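Local coordinates for hypothetical protein APE2540 (Aeropyrum pernix, PDB 1WDV) that probably acts as a trans-editing aminoacyl-tRNA deacylase, one that clears mischarged alanine from the tRNA for proline, at residues K23-T27 against V28-A32; L35-S38 against E39-V43; A84-V87 against V88-T91. All coordinates share one frame; numbering follows the deposited sequence.

Contact 1 of 3, residues K23-T27 against V28-A32; sequences KPTRT and VAEAA
Thr25 makes the first direct touch with Glu30: its methyl CG2 lies 3.5 Å from Glu30 CG, the two side chains running past each other in opposite directions, and its OG1 sits 3.9 Å from the methyl CB of the buried Ala31. A beta-branched threonine suits this place because one branch covers the glutamate stem and the other faces the alanine. Arg26 contributes its backbone instead of its guanidinium, which leads away; Arg26 N donates to Glu30 OE1 at 3.0 Å in an almost perfectly straight bond (179°), arriving from above the carboxylate plane. Glu30 can reach so far back because CG stands anti to its backbone N (chi1 179°) and the chain beyond is extended. Two waters tie the same carboxylate to the start of the loop. The carbonyl oxygen of Lys23 accepts a hydrogen bond from a water that also donates, weakly, to Glu30 OE2, while a second water donates both to the carbonyl of Pro24 and to Glu30 OE1, 2.7 Å from that oxygen. Thr27 closes the segment as the N-cap of helix 28-35. With chi1 at 64°, its OG1 lies between backbone N and carbonyl carbon and accepts from Glu30 N at 3.1 Å, and its carbonyl oxygen begins the helical pattern by accepting from Ala31 N at 3.2 Å. Val28, at the first turn, turns its side chain from the loop and packs on Glu39 and Ile42. The chemistry is that of a helix start secured in both directions: a threonine hydroxyl satisfies an amide of the first turn, and a carboxylate from that turn takes up an amide of the incoming loop. A negative side chain near the helix N-terminus would probably also be favoured by the helix dipole.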
loop_
_atom_site.group_PDB
_atom_site.type_symbol
_atom_site.label_atom_id
_atom_site.label_comp_id
_atom_site.label_asym_id
_atom_site.label_seq_id
_atom_site.Cartn_x
_atom_site.Cartn_y
_atom_site.Cartn_z
ATOM N N LYS A 23 12.892 -0.271 -15.754
ATOM C CA LYS A 23 13.571 0.707 -14.924
ATOM C C LYS A 23 12.534 1.099 -13.880
ATOM O O LYS A 23 11.362 1.265 -14.192
ATOM C CB LYS A 23 13.980 1.930 -15.746
ATOM C CG LYS A 23 15.127 1.615 -16.699
ATOM C CD LYS A 23 15.462 2.773 -17.604
ATOM C CE LYS A 23 16.592 2.394 -18.556
ATOM N NZ LYS A 23 17.029 3.596 -19.325
ATOM N N PRO A 24 12.944 1.238 -12.621
ATOM C CA PRO A 24 11.920 1.619 -11.641
ATOM C C PRO A 24 11.279 2.983 -11.948
ATOM O O PRO A 24 11.943 3.907 -12.410
ATOM C CB PRO A 24 12.680 1.599 -10.308
ATOM C CG PRO A 24 14.121 1.831 -10.708
ATOM C CD PRO A 24 14.275 1.081 -12.008
ATOM N N THR A 25 9.978 3.110 -11.701
ATOM C CA THR A 25 9.356 4.392 -11.967
ATOM C C THR A 25 9.687 5.312 -10.818
ATOM O O THR A 25 9.891 4.863 -9.683
ATOM C CB THR A 25 7.840 4.278 -12.119
ATOM O OG1 THR A 25 7.279 3.581 -10.993
ATOM C CG2 THR A 25 7.523 3.516 -13.390
ATOM N N ARG A 26 9.743 6.591 -11.117
ATOM C CA ARG A 26 10.080 7.584 -10.109
ATOM C C ARG A 26 8.876 8.385 -9.655
ATOM O O ARG A 26 8.949 9.104 -8.648
ATOM C CB ARG A 26 11.166 8.532 -10.646
ATOM C CG ARG A 26 12.495 7.871 -10.994
ATOM C CD ARG A 26 13.470 8.911 -11.545
ATOM N NE ARG A 26 14.708 8.298 -12.019
ATOM C CZ ARG A 26 15.742 8.967 -12.525
ATOM N NH1 ARG A 26 15.697 10.290 -12.624
ATOM N NH2 ARG A 26 16.816 8.308 -12.948
ATOM N N THR A 27 7.775 8.285 -10.398
ATOM C CA THR A 27 6.560 9.015 -10.036
ATOM C C THR A 27 5.315 8.172 -10.320
ATOM O O THR A 27 5.344 7.200 -11.111
ATOM C CB THR A 27 6.412 10.328 -10.845
ATOM O OG1 THR A 27 6.265 9.998 -12.228
ATOM C CG2 THR A 27 7.643 11.233 -10.684
ATOM N N VAL A 28 4.210 8.556 -9.675
ATOM C CA VAL A 28 2.947 7.864 -9.888
ATOM C C VAL A 28 2.489 8.076 -11.346
ATOM O O VAL A 28 1.919 7.164 -11.974
ATOM C CB VAL A 28 1.859 8.376 -8.913
ATOM C CG1 VAL A 28 0.535 7.751 -9.230
ATOM C CG2 VAL A 28 2.213 8.038 -7.485
ATOM N N ALA A 29 2.733 9.270 -11.891
ATOM C CA ALA A 29 2.357 9.548 -13.278
ATOM C C ALA A 29 3.037 8.543 -14.205
ATOM O O ALA A 29 2.407 8.001 -15.118
ATOM C CB ALA A 29 2.774 10.996 -13.678
ATOM N N GLU A 30 4.328 8.300 -13.971
ATOM C CA GLU A 30 5.044 7.368 -14.832
ATOM C C GLU A 30 4.497 5.946 -14.727
ATOM O O GLU A 30 4.316 5.286 -15.737
ATOM C CB GLU A 30 6.537 7.420 -14.497
ATOM C CG GLU A 30 7.430 6.486 -15.298
ATOM C CD GLU A 30 8.897 6.739 -14.989
ATOM O OE1 GLU A 30 9.173 7.449 -13.984
ATOM O OE2 GLU A 30 9.768 6.233 -15.744
ATOM N N ALA A 31 4.216 5.487 -13.507
ATOM C CA ALA A 31 3.679 4.145 -13.334
ATOM C C ALA A 31 2.317 4.026 -14.024
ATOM O O ALA A 31 2.022 3.038 -14.720
ATOM C CB ALA A 31 3.539 3.838 -11.887
ATOM N N ALA A 32 1.477 5.050 -13.876
ATOM C CA ALA A 32 0.161 4.961 -14.511
ATOM C C ALA A 32 0.272 4.901 -16.049
ATOM O O ALA A 32 -0.361 4.067 -16.710
ATOM C CB ALA A 32 -0.726 6.136 -14.086
HETATM O O HOH W 1 10.329 2.977 -16.081
HETATM O O HOH W 2 11.695 6.654 -13.643
#

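Contact 2 of 3, residues L35-S38 against E39-V43; sequences LGVS and ESEIV
Ser38 and Glu41 grip each other twice through a single carboxylate oxygen. Ser38 OG donates to Glu41 OE2 at 2.7 Å, using the anti lone pair of that oxygen, while Ser38 N donates to the same OE2 at 2.9 Å from above the carboxylate plane. A chi1 of 68° brings the serine hydroxyl round beside its own amide, which lets the two donors share an acceptor. Glu41 answers with CG anti to its carbonyl carbon (chi1 -68°), folding its carboxylate back over the turn, where OE2 also comes 3.5 Å from Val37 CB. In the backbone, Glu41 N donates to Ser38 O at 3.0 Å, as expected at the start of the 3-10 segment 39-41. Ser40 brings its OG to 2.9 Å from Ser38 OG.

On the apolar side, Ile42 directs CD1 between two branches, 3.8 Å from Val37 CG2 and 3.9 Å from Leu35 CD1; the Val37 and Ile42 side chains meet roughly at right angles. Gly36, whose positive phi suits a residue without a side chain, ends helix 28-35 in a Schellman motif, and Tyr122 packs against Leu35, Val37 and Ile42. Replacing Glu41 with an alanine would probably leave the Ser38 amide and hydroxyl without their shared acceptor and free the serine hydroxyl to turn. Two donors on one oxygen should stabilise its negative charge and so probably favour the ionised carboxylate, an effect that the long, weak ion pair of Glu41 OE1 with Arg118 may reinforce.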
loop_
_atom_site.group_PDB
_atom_site.type_symbol
_atom_site.label_atom_id
_atom_site.label_comp_id
_atom_site.label_asym_id
_atom_site.label_seq_id
_atom_site.Cartn_x
_atom_site.Cartn_y
_atom_site.Cartn_z
ATOM N N LEU A 35 1.583 1.508 -17.476
ATOM C CA LEU A 35 0.600 0.438 -17.375
ATOM C C LEU A 35 -0.702 0.748 -18.140
ATOM O O LEU A 35 -1.610 -0.093 -18.246
ATOM C CB LEU A 35 0.293 0.187 -15.905
ATOM C CG LEU A 35 1.393 -0.518 -15.141
ATOM C CD1 LEU A 35 0.998 -0.530 -13.672
ATOM C CD2 LEU A 35 1.573 -1.951 -15.660
ATOM N N GLY A 36 -0.797 1.969 -18.668
ATOM C CA GLY A 36 -1.976 2.358 -19.426
ATOM C C GLY A 36 -3.222 2.578 -18.593
ATOM O O GLY A 36 -4.352 2.415 -19.079
ATOM N N VAL A 37 -3.022 2.951 -17.330
ATOM C CA VAL A 37 -4.140 3.169 -16.433
ATOM C C VAL A 37 -4.098 4.577 -15.896
ATOM O O VAL A 37 -3.374 5.399 -16.427
ATOM C CB VAL A 37 -4.125 2.133 -15.285
ATOM C CG1 VAL A 37 -4.264 0.730 -15.900
ATOM C CG2 VAL A 37 -2.812 2.212 -14.465
ATOM N N SER A 38 -4.902 4.858 -14.881
ATOM C CA SER A 38 -4.927 6.206 -14.296
ATOM C C SER A 38 -4.148 6.210 -13.014
ATOM O O SER A 38 -3.842 5.153 -12.475
ATOM C CB SER A 38 -6.356 6.633 -13.980
ATOM O OG SER A 38 -6.874 5.848 -12.917
ATOM N N GLU A 39 -3.830 7.399 -12.512
ATOM C CA GLU A 39 -3.092 7.466 -11.262
ATOM C C GLU A 39 -3.873 6.868 -10.105
ATOM O O GLU A 39 -3.277 6.330 -9.163
ATOM C CB GLU A 39 -2.750 8.909 -10.906
ATOM C CG GLU A 39 -1.597 9.448 -11.740
ATOM C CD GLU A 39 -1.063 10.753 -11.195
ATOM O OE1 GLU A 39 -1.352 11.075 -10.022
ATOM O OE2 GLU A 39 -0.350 11.454 -11.930
ATOM N N SER A 40 -5.197 6.959 -10.168
ATOM C CA SER A 40 -6.022 6.417 -9.097
ATOM C C SER A 40 -5.910 4.896 -9.016
ATOM O O SER A 40 -6.279 4.306 -8.001
ATOM C CB SER A 40 -7.497 6.836 -9.256
ATOM O OG SER A 40 -8.130 6.153 -10.331
ATOM N N GLU A 41 -5.414 4.280 -10.078
ATOM C CA GLU A 41 -5.214 2.822 -10.086
ATOM C C GLU A 41 -3.831 2.387 -9.633
ATOM O O GLU A 41 -3.553 1.181 -9.556
ATOM C CB GLU A 41 -5.500 2.251 -11.469
ATOM C CG GLU A 41 -6.980 2.387 -11.779
ATOM C CD GLU A 41 -7.275 2.318 -13.258
ATOM O OE1 GLU A 41 -7.632 1.231 -13.760
ATOM O OE2 GLU A 41 -7.162 3.368 -13.927
ATOM N N ILE A 42 -2.944 3.354 -9.387
ATOM C CA ILE A 42 -1.597 3.067 -8.869
ATOM C C ILE A 42 -1.729 3.398 -7.375
ATOM O O ILE A 42 -1.825 4.577 -6.998
ATOM C CB ILE A 42 -0.531 3.995 -9.461
ATOM C CG1 ILE A 42 -0.540 3.905 -10.988
ATOM C CG2 ILE A 42 0.841 3.631 -8.883
ATOM C CD1 ILE A 42 -0.268 2.468 -11.601
ATOM N N VAL A 43 -1.713 2.399 -6.514
ATOM C CA VAL A 43 -1.919 2.701 -5.107
ATOM C C VAL A 43 -0.634 2.724 -4.315
ATOM O O VAL A 43 0.288 1.964 -4.592
ATOM C CB VAL A 43 -2.893 1.698 -4.453
ATOM C CG1 VAL A 43 -4.257 1.821 -5.100
ATOM C CG2 VAL A 43 -2.378 0.261 -4.634
#

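Contact 3 of 3, residues A84-V87 against V88-T91; sequences ANEV and VELT
Thr91 folds back onto Val87 with both of its donors. Its hydroxyl OG1 gives a 2.7 Å bond to Val87 O, and Thr91 N reaches the same oxygen at 3.1 Å, the two coming from opposite faces of the carbonyl plane. A chi1 of 66° lets the threonine do this, since it swings OG1 back toward the carbonyl of the preceding turn; CG2 then also rests 3.3 Å from Val87 O. The Thr91 amide bond is the most bent of the four backbone bonds between 84-87 and 88-91, with an N-H...O angle of 138°, as the helix comes to its end. Thr91 OG1 has a further partner in the amide of Tyr93, so the one hydroxyl both gives and receives where the chain leaves the helix. This is the closely packed side: Val87 and Thr91 both rest on Ile47 of strand 43-50, and Leu90 and Glu86 on Leu49. A compact valine suits the apolar face, and a threonine can lie there because its hydroxyl is taken up by the helix's own carbonyl.

The motif is a two-turn alpha helix, 84-91, in which amides bond to carbonyls four residues back. Leu90 N donates to Glu86 O at 2.8 Å, and Leu90 CG lies 3.3 Å from that same oxygen.

The opposite character appears at Asn85, Val88 and Glu89, all exposed. Here the backbone bond runs from Glu89 N to Asn85 O at 3.0 Å, and the Val88 methyl CG2 also rests against Ala84 O, at 3.6 Å. The carboxylates of Glu86 and Glu89 stay apart, with Glu86 OE2 and Glu89 OE1 separated by 5.5 Å, and Glu86 turns its charge to Arg80 in a salt bridge while also accepting from the Arg83 amide.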
loop_
_atom_site.group_PDB
_atom_site.type_symbol
_atom_site.label_atom_id
_atom_site.label_comp_id
_atom_site.label_asym_id
_atom_site.label_seq_id
_atom_site.Cartn_x
_atom_site.Cartn_y
_atom_site.Cartn_z
ATOM N N ALA A 84 11.208 8.304 5.234
ATOM C CA ALA A 84 11.720 7.234 4.359
ATOM C C ALA A 84 12.637 6.196 4.994
ATOM O O ALA A 84 12.537 5.002 4.679
ATOM C CB ALA A 84 12.391 7.850 3.120
ATOM N N ASN A 85 13.530 6.624 5.882
ATOM C CA ASN A 85 14.425 5.680 6.537
ATOM C C ASN A 85 13.605 4.783 7.460
ATOM O O ASN A 85 13.904 3.597 7.617
ATOM C CB ASN A 85 15.499 6.443 7.332
ATOM C CG ASN A 85 14.915 7.278 8.447
ATOM O OD1 ASN A 85 14.008 8.074 8.232
ATOM N ND2 ASN A 85 15.455 7.116 9.656
ATOM N N GLU A 86 12.552 5.344 8.050
ATOM C CA GLU A 86 11.702 4.575 8.956
ATOM C C GLU A 86 10.898 3.557 8.170
ATOM O O GLU A 86 10.660 2.447 8.650
ATOM C CB GLU A 86 10.764 5.501 9.734
ATOM C CG GLU A 86 11.485 6.393 10.734
ATOM C CD GLU A 86 10.560 7.356 11.441
ATOM O OE1 GLU A 86 9.827 8.082 10.749
ATOM O OE2 GLU A 86 10.567 7.391 12.703
ATOM N N VAL A 87 10.437 3.956 6.980
ATOM C CA VAL A 87 9.672 3.043 6.129
ATOM C C VAL A 87 10.500 1.774 5.849
ATOM O O VAL A 87 10.012 0.657 6.002
ATOM C CB VAL A 87 9.279 3.727 4.791
ATOM C CG1 VAL A 87 8.616 2.707 3.821
ATOM C CG2 VAL A 87 8.329 4.880 5.068
ATOM N N VAL A 88 11.745 1.949 5.424
ATOM C CA VAL A 88 12.583 0.801 5.128
ATOM C C VAL A 88 12.894 -0.035 6.356
ATOM O O VAL A 88 12.790 -1.271 6.323
ATOM C CB VAL A 88 13.903 1.248 4.472
ATOM C CG1 VAL A 88 14.794 0.035 4.259
ATOM C CG2 VAL A 88 13.591 1.955 3.153
ATOM N N GLU A 89 13.250 0.647 7.442
ATOM C CA GLU A 89 13.584 -0.013 8.698
ATOM C C GLU A 89 12.425 -0.833 9.268
ATOM O O GLU A 89 12.602 -1.975 9.663
ATOM C CB GLU A 89 14.004 1.057 9.716
ATOM C CG GLU A 89 14.056 0.632 11.167
ATOM C CD GLU A 89 14.210 1.830 12.131
ATOM O OE1 GLU A 89 13.717 2.945 11.810
ATOM O OE2 GLU A 89 14.810 1.654 13.213
ATOM N N LEU A 90 11.226 -0.248 9.306
ATOM C CA LEU A 90 10.072 -0.952 9.914
ATOM C C LEU A 90 9.389 -1.993 9.012
ATOM O O LEU A 90 8.712 -2.899 9.522
ATOM C CB LEU A 90 9.034 0.082 10.388
ATOM C CG LEU A 90 9.499 1.089 11.450
ATOM C CD1 LEU A 90 8.468 2.187 11.675
ATOM C CD2 LEU A 90 9.832 0.326 12.729
ATOM N N THR A 91 9.586 -1.909 7.690
ATOM C CA THR A 91 8.916 -2.861 6.807
ATOM C C THR A 91 9.830 -3.885 6.176
ATOM O O THR A 91 9.406 -5.005 5.883
ATOM C CB THR A 91 8.169 -2.177 5.622
ATOM O OG1 THR A 91 9.122 -1.571 4.756
ATOM C CG2 THR A 91 7.202 -1.090 6.102
#

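Overall arrangement
Contacts 1 and 2 are the two ends of one helix, 28-35: residues 23-32 start it, and residues 35-43 lead from its close into strand 43-50. Their centres lie 10 Å apart and they touch, with a probable hydrogen bond from Val37 N to Ala32 O (3.0 Å) and with the Ala32 methyl against the backbone of Ser38 and Glu39. Contact 3 stands apart: its centre is about 20 Å from that of contact 1 and 24 Å from that of contact 2, with nearest atoms about 12 Å away in either case. Strand 43-50 connects them indirectly, since contact 2 runs into it and helix 84-91 packs on its Ile47 and Leu49. All three lie within the aminoacyl-tRNA editing domain.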